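Local coordinates for protein antigen TpF1 (Treponema pallidum, PDB 2FJC) that binds iron and probably oxidises it, as a mini-ferritin of the Dps family, and may also play a structural role in the outer membrane, at residues A12-Q17 against A125-A130; L25-I30 against I89-E94; E67-L70 against A76-S79; A104-D109 against W148-T153. All coordinates share one frame; numbering follows the deposited sequence.

Contact 1. Residues A12-Q17 against A125-A130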
# COMPACT_ATOMS: atom_id res chain seq x y z
N ALA B 12 29.98 -32.21 -7.04
CA ALA B 12 30.34 -32.68 -5.71
C ALA B 12 31.14 -31.63 -4.97
O ALA B 12 30.94 -31.39 -3.78
CB ALA B 12 31.16 -33.95 -5.79
N ALA B 13 32.08 -31.01 -5.67
CA ALA B 13 32.91 -29.98 -5.07
C ALA B 13 32.06 -28.76 -4.69
O ALA B 13 32.23 -28.17 -3.63
CB ALA B 13 34.01 -29.57 -6.02
N ILE B 14 31.13 -28.40 -5.57
CA ILE B 14 30.25 -27.27 -5.31
C ILE B 14 29.34 -27.57 -4.12
O ILE B 14 29.17 -26.71 -3.25
CB ILE B 14 29.39 -26.95 -6.56
CG1 ILE B 14 30.28 -26.29 -7.62
CG2 ILE B 14 28.25 -26.03 -6.19
CD1 ILE B 14 29.62 -26.15 -8.97
N CYS B 15 28.78 -28.77 -4.06
CA CYS B 15 27.92 -29.15 -2.94
C CYS B 15 28.67 -29.09 -1.62
O CYS B 15 28.11 -28.70 -0.60
CB CYS B 15 27.37 -30.56 -3.13
SG CYS B 15 26.08 -30.67 -4.36
N GLU B 16 29.94 -29.48 -1.64
CA GLU B 16 30.74 -29.47 -0.42
C GLU B 16 30.90 -28.02 0.05
O GLU B 16 30.83 -27.73 1.23
CB GLU B 16 32.11 -30.11 -0.68
CG GLU B 16 32.75 -30.70 0.57
CD GLU B 16 31.76 -31.52 1.41
OE1 GLU B 16 31.08 -32.41 0.85
OE2 GLU B 16 31.65 -31.28 2.64
N GLN B 17 31.12 -27.11 -0.90
CA GLN B 17 31.26 -25.70 -0.59
C GLN B 17 29.94 -25.17 -0.03
O GLN B 17 29.92 -24.50 1.01
CB GLN B 17 31.63 -24.92 -1.85
CG GLN B 17 33.10 -24.99 -2.23
CD GLN B 17 33.98 -24.25 -1.23
OE1 GLN B 17 34.00 -23.01 -1.19
NE2 GLN B 17 34.69 -25.01 -0.40
N ALA B 125 31.31 -21.12 -12.01
CA ALA B 125 31.54 -20.48 -13.29
C ALA B 125 32.31 -21.39 -14.24
O ALA B 125 31.94 -21.54 -15.40
CB ALA B 125 32.31 -19.17 -13.08
N GLU B 126 33.38 -22.01 -13.76
CA GLU B 126 34.17 -22.89 -14.60
C GLU B 126 33.45 -24.17 -15.00
O GLU B 126 33.73 -24.74 -16.05
CB GLU B 126 35.51 -23.22 -13.91
CG GLU B 126 36.30 -21.96 -13.51
CD GLU B 126 37.68 -22.23 -12.92
OE1 GLU B 126 37.80 -23.08 -11.99
OE2 GLU B 126 38.66 -21.58 -13.37
N SER B 127 32.51 -24.62 -14.18
CA SER B 127 31.78 -25.85 -14.47
C SER B 127 30.46 -25.62 -15.17
O SER B 127 29.72 -26.56 -15.44
CB SER B 127 31.53 -26.63 -13.17
OG SER B 127 30.66 -25.92 -12.31
N GLY B 128 30.14 -24.37 -15.45
CA GLY B 128 28.89 -24.08 -16.13
C GLY B 128 27.64 -24.07 -15.27
O GLY B 128 26.52 -23.99 -15.79
N ASP B 129 27.80 -24.17 -13.95
CA ASP B 129 26.65 -24.13 -13.05
C ASP B 129 26.22 -22.66 -12.92
O ASP B 129 26.47 -22.00 -11.91
CB ASP B 129 27.03 -24.70 -11.68
CG ASP B 129 25.82 -24.86 -10.76
OD1 ASP B 129 24.77 -24.24 -11.05
OD2 ASP B 129 25.93 -25.59 -9.74
N ALA B 130 25.56 -22.17 -13.97
CA ALA B 130 25.11 -20.79 -14.04
C ALA B 130 24.22 -20.38 -12.86
O ALA B 130 24.42 -19.30 -12.28
CB ALA B 130 24.37 -20.56 -15.37
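Ile14 brings its terminal methyl, CD1, up to two polar side chains, Ser127 and Asp129, that stand where one helix of the ferritin bundle ends and the next begins. The methyl lies 3.5 Å from Ser127 OG and, turned towards the carboxylate, 3.8 Å from Asp129 OD2 and 4.0 Å from Asp129 CB. Its reach comes from an almost straight chain: CG1 sits opposite the carbonyl carbon and chi2 is near 170°, which carries CD1 away from helix 8-38. The isoleucine and aspartate side chains meet at a slant, so CD1 meets the acid at CB and at OD2. Gly128, with a positive phi of 80°, closes helix 99-127 in a Schellman motif. Asp129 then forms the middle of an inverse gamma turn and serves as N-cap of helix 130-154. Its CG is anti to the backbone N, and from there the carboxylate is gripped on both oxygens: OD2 by Thr132 OG1, OD1 by Arg68 in a salt bridge. Ser127 OG likewise faces back into its own helix, sharing its hydrogen bond between the carbonyl oxygens of Leu123 and Ala124. Leu72 and Leu123 pack on Ile14 as well. No hydrogen bond joins the two segments. The methyl therefore meets polar groups already engaged elsewhere, and such a contact illustrates how an apolar tip can be buried beside a carboxylate: the acid's charge is probably balanced by the arginine and the helix it caps, while the isoleucine contributes van der Waals packing.

Contact 2. Residues L25-I30 against I89-E94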
# COMPACT_ATOMS: atom_id res chain seq x y z
N LEU B 25 26.82 -19.69 7.60
CA LEU B 25 25.71 -18.75 7.67
C LEU B 25 24.91 -19.02 8.94
O LEU B 25 24.53 -18.08 9.65
CB LEU B 25 24.79 -18.89 6.45
CG LEU B 25 24.95 -17.93 5.26
CD1 LEU B 25 26.19 -17.07 5.39
CD2 LEU B 25 24.99 -18.74 3.98
N GLY B 26 24.68 -20.29 9.23
CA GLY B 26 23.93 -20.66 10.42
C GLY B 26 24.61 -20.13 11.66
O GLY B 26 23.97 -19.53 12.53
N VAL B 27 25.92 -20.34 11.74
CA VAL B 27 26.69 -19.87 12.88
C VAL B 27 26.68 -18.34 12.96
O VAL B 27 26.52 -17.77 14.04
CB VAL B 27 28.15 -20.39 12.80
CG1 VAL B 27 29.00 -19.72 13.87
CG2 VAL B 27 28.18 -21.90 13.00
N LEU B 28 26.85 -17.68 11.82
CA LEU B 28 26.86 -16.23 11.79
C LEU B 28 25.52 -15.66 12.25
O LEU B 28 25.47 -14.63 12.92
CB LEU B 28 27.12 -15.74 10.37
CG LEU B 28 28.09 -14.57 10.21
CD1 LEU B 28 27.83 -13.95 8.86
CD2 LEU B 28 27.91 -13.56 11.33
N TYR B 29 24.45 -16.33 11.85
CA TYR B 29 23.10 -15.91 12.20
C TYR B 29 22.96 -15.71 13.70
O TYR B 29 22.45 -14.69 14.16
CB TYR B 29 22.09 -16.96 11.73
CG TYR B 29 20.66 -16.59 12.04
CD1 TYR B 29 20.04 -15.52 11.39
CD2 TYR B 29 19.92 -17.32 12.97
CE1 TYR B 29 18.71 -15.19 11.67
CE2 TYR B 29 18.59 -16.99 13.25
CZ TYR B 29 17.99 -15.93 12.60
OH TYR B 29 16.68 -15.61 12.89
N ILE B 30 23.42 -16.69 14.46
CA ILE B 30 23.33 -16.60 15.90
C ILE B 30 24.37 -15.65 16.48
O ILE B 30 24.10 -14.96 17.46
CB ILE B 30 23.43 -18.01 16.50
CG1 ILE B 30 22.12 -18.74 16.20
CG2 ILE B 30 23.69 -17.93 18.00
CD1 ILE B 30 22.12 -20.17 16.64
N ILE B 89 33.63 -20.56 11.13
CA ILE B 89 33.41 -19.34 11.89
C ILE B 89 33.29 -19.65 13.38
O ILE B 89 32.48 -20.49 13.79
CB ILE B 89 32.14 -18.60 11.42
CG1 ILE B 89 32.35 -18.07 10.00
CG2 ILE B 89 31.83 -17.45 12.36
CD1 ILE B 89 31.16 -17.33 9.45
N ALA B 90 34.09 -18.96 14.17
CA ALA B 90 34.07 -19.16 15.61
C ALA B 90 32.88 -18.45 16.22
O ALA B 90 32.53 -17.33 15.81
CB ALA B 90 35.37 -18.64 16.22
N GLU B 91 32.25 -19.09 17.20
CA GLU B 91 31.11 -18.50 17.88
C GLU B 91 31.60 -17.44 18.87
O GLU B 91 32.72 -17.52 19.36
CB GLU B 91 30.30 -19.57 18.60
CG GLU B 91 29.67 -20.59 17.67
CD GLU B 91 28.48 -21.29 18.29
OE1 GLU B 91 28.66 -22.02 19.28
OE2 GLU B 91 27.35 -21.11 17.78
N GLU B 92 30.76 -16.45 19.14
CA GLU B 92 31.10 -15.39 20.08
C GLU B 92 30.78 -15.91 21.47
O GLU B 92 29.62 -16.19 21.79
CB GLU B 92 30.28 -14.13 19.79
CG GLU B 92 30.65 -12.97 20.67
CD GLU B 92 32.13 -12.63 20.58
OE1 GLU B 92 32.55 -12.04 19.56
OE2 GLU B 92 32.88 -12.96 21.53
N THR B 93 31.81 -16.04 22.30
CA THR B 93 31.62 -16.55 23.65
C THR B 93 31.39 -15.46 24.68
O THR B 93 30.80 -15.72 25.72
CB THR B 93 32.84 -17.37 24.11
OG1 THR B 93 34.01 -16.53 24.07
CG2 THR B 93 33.05 -18.58 23.21
N GLU B 94 31.85 -14.25 24.39
CA GLU B 94 31.65 -13.18 25.35
C GLU B 94 30.36 -12.41 25.12
O GLU B 94 29.82 -12.37 24.01
CB GLU B 94 32.83 -12.21 25.33
CG GLU B 94 33.05 -11.46 24.05
CD GLU B 94 34.35 -10.67 24.07
OE1 GLU B 94 35.43 -11.29 24.22
OE2 GLU B 94 34.30 -9.42 23.94
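Apolar contacts dominate where Val27 and Leu28, on helix 8-38, face the irregular segment 89-94. Val27 CG1, placed anti to its backbone N (chi1 171°), meets Ile89 CG2 at 3.9 Å, the two side chains lying alongside and pointing opposite ways. The same methyl also touches Glu91 CG, 4.0 Å away. Ile89 reaches along its other branch too: chi1 and the fully extended chi2 of 180° bring CD1 to 4.2 Å from Leu28 CG. There the CD1 methyl comes in at an angle to the leucine, beside Phe110 and Leu113 of helix 99-127, which pack on Leu28.

Carbon against oxygen makes up the rest, Val27 CG1 coming within 3.6 Å of the backbone oxygen Ile89 O. The carboxylate of Glu91 is engaged elsewhere: OE2 and OE1 accept hydrogen bonds from the backbone N atoms of Met80 and Ala81 of a neighbouring subunit.

Between the two segments, then, the contact is methyl and methylene packing; Lys31 and Tyr35, further along the helix, add polar bonds to the loop. Glu91 thus offers its carbon chain inward and its charge to the subunit interface, probably favoured by the start of the neighbour's helix.

Contact 3. Residues E67-L70 against A76-S79. With FE (Fe (III) ion), chain R.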
# COMPACT_ATOMS: atom_id res chain seq x y z
N GLU B 67 18.70 -24.42 -0.24
CA GLU B 67 17.77 -24.90 -1.25
C GLU B 67 18.47 -25.22 -2.56
O GLU B 67 18.02 -26.10 -3.30
CB GLU B 67 16.68 -23.87 -1.50
CG GLU B 67 15.33 -24.34 -1.01
CD GLU B 67 14.64 -23.31 -0.13
OE1 GLU B 67 14.55 -22.14 -0.55
OE2 GLU B 67 14.19 -23.69 0.97
N ARG B 68 19.54 -24.50 -2.86
CA ARG B 68 20.27 -24.77 -4.08
C ARG B 68 20.91 -26.14 -3.93
O ARG B 68 20.96 -26.94 -4.87
CB ARG B 68 21.35 -23.70 -4.31
CG ARG B 68 22.18 -23.93 -5.57
CD ARG B 68 21.28 -24.20 -6.76
NE ARG B 68 22.05 -24.47 -7.98
CZ ARG B 68 21.52 -25.01 -9.07
NH1 ARG B 68 20.23 -25.33 -9.10
NH2 ARG B 68 22.28 -25.24 -10.14
N LEU B 69 21.40 -26.40 -2.73
CA LEU B 69 22.02 -27.66 -2.40
C LEU B 69 21.00 -28.78 -2.62
O LEU B 69 21.32 -29.84 -3.18
CB LEU B 69 22.47 -27.62 -0.95
CG LEU B 69 23.44 -28.65 -0.40
CD1 LEU B 69 24.66 -28.77 -1.29
CD2 LEU B 69 23.84 -28.21 1.00
N LEU B 70 19.77 -28.55 -2.19
CA LEU B 70 18.72 -29.54 -2.37
C LEU B 70 18.47 -29.79 -3.85
O LEU B 70 18.29 -30.93 -4.28
CB LEU B 70 17.42 -29.06 -1.70
CG LEU B 70 17.48 -28.92 -0.18
CD1 LEU B 70 16.20 -28.30 0.35
CD2 LEU B 70 17.72 -30.29 0.41
N ALA B 76 20.75 -30.83 2.82
CA ALA B 76 21.41 -29.75 3.53
C ALA B 76 21.68 -30.06 4.99
O ALA B 76 20.89 -30.75 5.65
CB ALA B 76 20.59 -28.47 3.41
N PRO B 77 22.82 -29.59 5.51
CA PRO B 77 23.13 -29.83 6.92
C PRO B 77 22.03 -29.08 7.66
O PRO B 77 21.76 -27.92 7.37
CB PRO B 77 24.51 -29.21 7.08
CG PRO B 77 24.56 -28.15 6.03
CD PRO B 77 23.89 -28.82 4.85
N ALA B 78 21.37 -29.75 8.60
CA ALA B 78 20.27 -29.12 9.31
C ALA B 78 20.23 -29.36 10.81
O ALA B 78 19.23 -29.84 11.33
CB ALA B 78 18.96 -29.54 8.67
N SER B 79 21.32 -29.03 11.48
CA SER B 79 21.40 -29.17 12.93
C SER B 79 22.59 -28.36 13.39
O SER B 79 23.56 -28.17 12.65
CB SER B 79 21.56 -30.65 13.33
OG SER B 79 22.84 -31.14 12.99
FE FE R . 12.85 -21.97 2.08
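The iron site of a Dps protein lies between subunits, and Glu67 belongs to it: its OE2 is 2.4 Å from the iron(III) ion, while OE1 stays at 3.1 Å, so a single oxygen does the binding. A bend at chi2 brings the carboxylate round to the metal. Asp63 of the same chain and His36 of a neighbouring subunit complete the observed ligands, and Trp37 of that subunit packs on Glu67.

Two and three residues further along the same helix, Leu69 and Leu70 pack against the loop that follows. Leu69, with CG anti to the backbone N, presents its CD2 methyl to Ala76 CA at 3.8 Å and to Ala76 CB at 4.1 Å. The same methyl lies 3.9 Å from Pro77 CD, the leucine and the proline standing at about a right angle. This is the connection between the second and third long helices of the ferritin bundle, where Dps proteins insert a short helix, here 80-86; Ser79 caps its start. Leu70 turns its CD2 to 3.9 Å from the backbone N of Ala76, an atom whose hydrogen-bond partner is His38 NE2 of the neighbouring subunit. Cys15 and Leu18 of helix 8-38 pack on Leu69, and Val22 of that helix on Pro77.

Contact 4. Residues A104-D109 against W148-T153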
# COMPACT_ATOMS: atom_id res chain seq x y z
N ALA B 104 33.81 -4.75 14.00
CA ALA B 104 35.07 -5.21 13.44
C ALA B 104 35.01 -6.72 13.26
O ALA B 104 35.54 -7.26 12.29
CB ALA B 104 36.23 -4.84 14.34
N ARG B 105 34.36 -7.40 14.20
CA ARG B 105 34.25 -8.84 14.10
C ARG B 105 33.30 -9.29 12.99
O ARG B 105 33.60 -10.25 12.29
CB ARG B 105 33.83 -9.44 15.45
CG ARG B 105 34.87 -9.22 16.51
CD ARG B 105 34.49 -9.79 17.86
NE ARG B 105 35.37 -9.25 18.89
CZ ARG B 105 35.25 -9.49 20.19
NH1 ARG B 105 34.29 -10.29 20.64
NH2 ARG B 105 36.08 -8.91 21.04
N VAL B 106 32.16 -8.61 12.81
CA VAL B 106 31.28 -9.04 11.74
C VAL B 106 31.95 -8.73 10.40
O VAL B 106 31.81 -9.48 9.45
CB VAL B 106 29.85 -8.39 11.80
CG1 VAL B 106 29.36 -8.34 13.22
CG2 VAL B 106 29.84 -7.03 11.16
N LYS B 107 32.68 -7.62 10.33
CA LYS B 107 33.37 -7.28 9.09
C LYS B 107 34.34 -8.41 8.75
O LYS B 107 34.45 -8.83 7.60
CB LYS B 107 34.14 -5.96 9.25
CG LYS B 107 34.95 -5.56 8.02
CD LYS B 107 35.52 -4.16 8.18
CE LYS B 107 36.22 -3.68 6.92
NZ LYS B 107 37.50 -4.40 6.71
N ARG B 108 35.02 -8.91 9.77
CA ARG B 108 35.99 -9.98 9.60
C ARG B 108 35.29 -11.25 9.10
O ARG B 108 35.78 -11.92 8.18
CB ARG B 108 36.69 -10.24 10.94
CG ARG B 108 38.07 -10.87 10.85
CD ARG B 108 38.74 -10.91 12.23
NE ARG B 108 38.79 -9.59 12.84
CZ ARG B 108 38.72 -9.35 14.16
NH1 ARG B 108 38.61 -10.37 15.01
NH2 ARG B 108 38.74 -8.10 14.62
N ASP B 109 34.14 -11.57 9.69
CA ASP B 109 33.39 -12.75 9.28
C ASP B 109 32.81 -12.59 7.88
O ASP B 109 32.74 -13.55 7.10
CB ASP B 109 32.27 -13.06 10.28
CG ASP B 109 32.78 -13.64 11.59
OD1 ASP B 109 33.90 -14.20 11.60
OD2 ASP B 109 32.07 -13.54 12.62
N TRP B 148 32.23 -2.89 2.72
CA TRP B 148 32.66 -1.53 2.45
C TRP B 148 32.09 -0.55 3.48
O TRP B 148 32.81 0.31 4.00
CB TRP B 148 32.21 -1.09 1.06
CG TRP B 148 32.26 0.39 0.88
CD1 TRP B 148 33.36 1.19 0.94
CD2 TRP B 148 31.14 1.26 0.69
NE1 TRP B 148 33.00 2.50 0.80
CE2 TRP B 148 31.64 2.58 0.65
CE3 TRP B 148 29.75 1.06 0.56
CZ2 TRP B 148 30.81 3.69 0.47
CZ3 TRP B 148 28.93 2.16 0.38
CH2 TRP B 148 29.46 3.46 0.34
N MET B 149 30.80 -0.67 3.79
CA MET B 149 30.19 0.24 4.75
C MET B 149 30.79 0.06 6.13
O MET B 149 31.09 1.04 6.80
CB MET B 149 28.67 0.06 4.79
CG MET B 149 27.96 0.71 3.59
SD MET B 149 26.18 1.02 3.83
CE MET B 149 25.47 -0.29 2.78
N LEU B 150 31.00 -1.18 6.55
CA LEU B 150 31.59 -1.43 7.85
C LEU B 150 32.99 -0.82 7.91
O LEU B 150 33.37 -0.20 8.91
CB LEU B 150 31.66 -2.93 8.12
CG LEU B 150 30.33 -3.58 8.49
CD1 LEU B 150 30.48 -5.09 8.56
CD2 LEU B 150 29.85 -3.03 9.83
N GLY B 151 33.73 -0.97 6.82
CA GLY B 151 35.07 -0.42 6.75
C GLY B 151 35.03 1.08 6.90
O GLY B 151 35.87 1.66 7.59
N ALA B 152 34.05 1.71 6.27
CA ALA B 152 33.91 3.15 6.33
C ALA B 152 33.52 3.62 7.73
O ALA B 152 33.99 4.67 8.18
CB ALA B 152 32.88 3.61 5.30
N THR B 153 32.68 2.86 8.43
CA THR B 153 32.27 3.28 9.76
C THR B 153 33.35 3.01 10.81
O THR B 153 33.40 3.68 11.84
CB THR B 153 30.93 2.62 10.19
OG1 THR B 153 31.20 1.51 11.05
CG2 THR B 153 30.15 2.12 9.02
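Lys107 leaves its helix with CG anti to the backbone N (chi1 177°), runs extended as far as CE, and the bend at chi4 (-72°) turns NZ aside. That course lays its methylenes alongside Leu150 and Gly151: CE lies 3.5 Å from Gly151 CA and CD 3.9 Å from Gly151 N. Having no side chain, the glycine lets the lysine chain lie close to the helix backbone. The amine itself is not spent across the contact, for NZ makes a salt bridge with Glu111, a turn further along its own helix.

Leu150, whose CG stands opposite the carbonyl carbon, puts CD1 against the base of the lysine, 3.7 Å from Lys107 CA and 3.8 Å from Lys107 CB. The same methyl is pressed against Val106 CG2 at 3.3 Å, a tight approach, and the valine and leucine side chains meet at about a right angle. The contact is van der Waals packing; no hydrogen bond joins the two segments.

The segments run roughly antiparallel, at 149° with axes 9.7 Å apart, and join the third and fourth long helices of the bundle, 99-127 and 130-154. Leu32 and Tyr35 of helix 8-38 flank Val106 on the bundle side, while Phe44 of a neighbouring subunit packs on Met149 and Ala152.

Contacts 1 and 4 both use helix 99-127, near its two ends, and their centres lie 28 Å apart, toward opposite ends of the bundle. Contact 1 reaches contact 3 directly: Arg68 NH2 is 2.8 Å from Asp129 OD1, which ties the residue next to the iron ligand Glu67 to the turn before the last helix. Contacts 2 and 4 are similarly joined, Glu92 OE1 lying 2.7 Å from Arg105 NH1. Both segments of contact 3 fall between those of contact 2 in the sequence, their centres 18 Å apart, and both contacts touch the same neighbouring subunit, whose His36 shares the iron with contact 3.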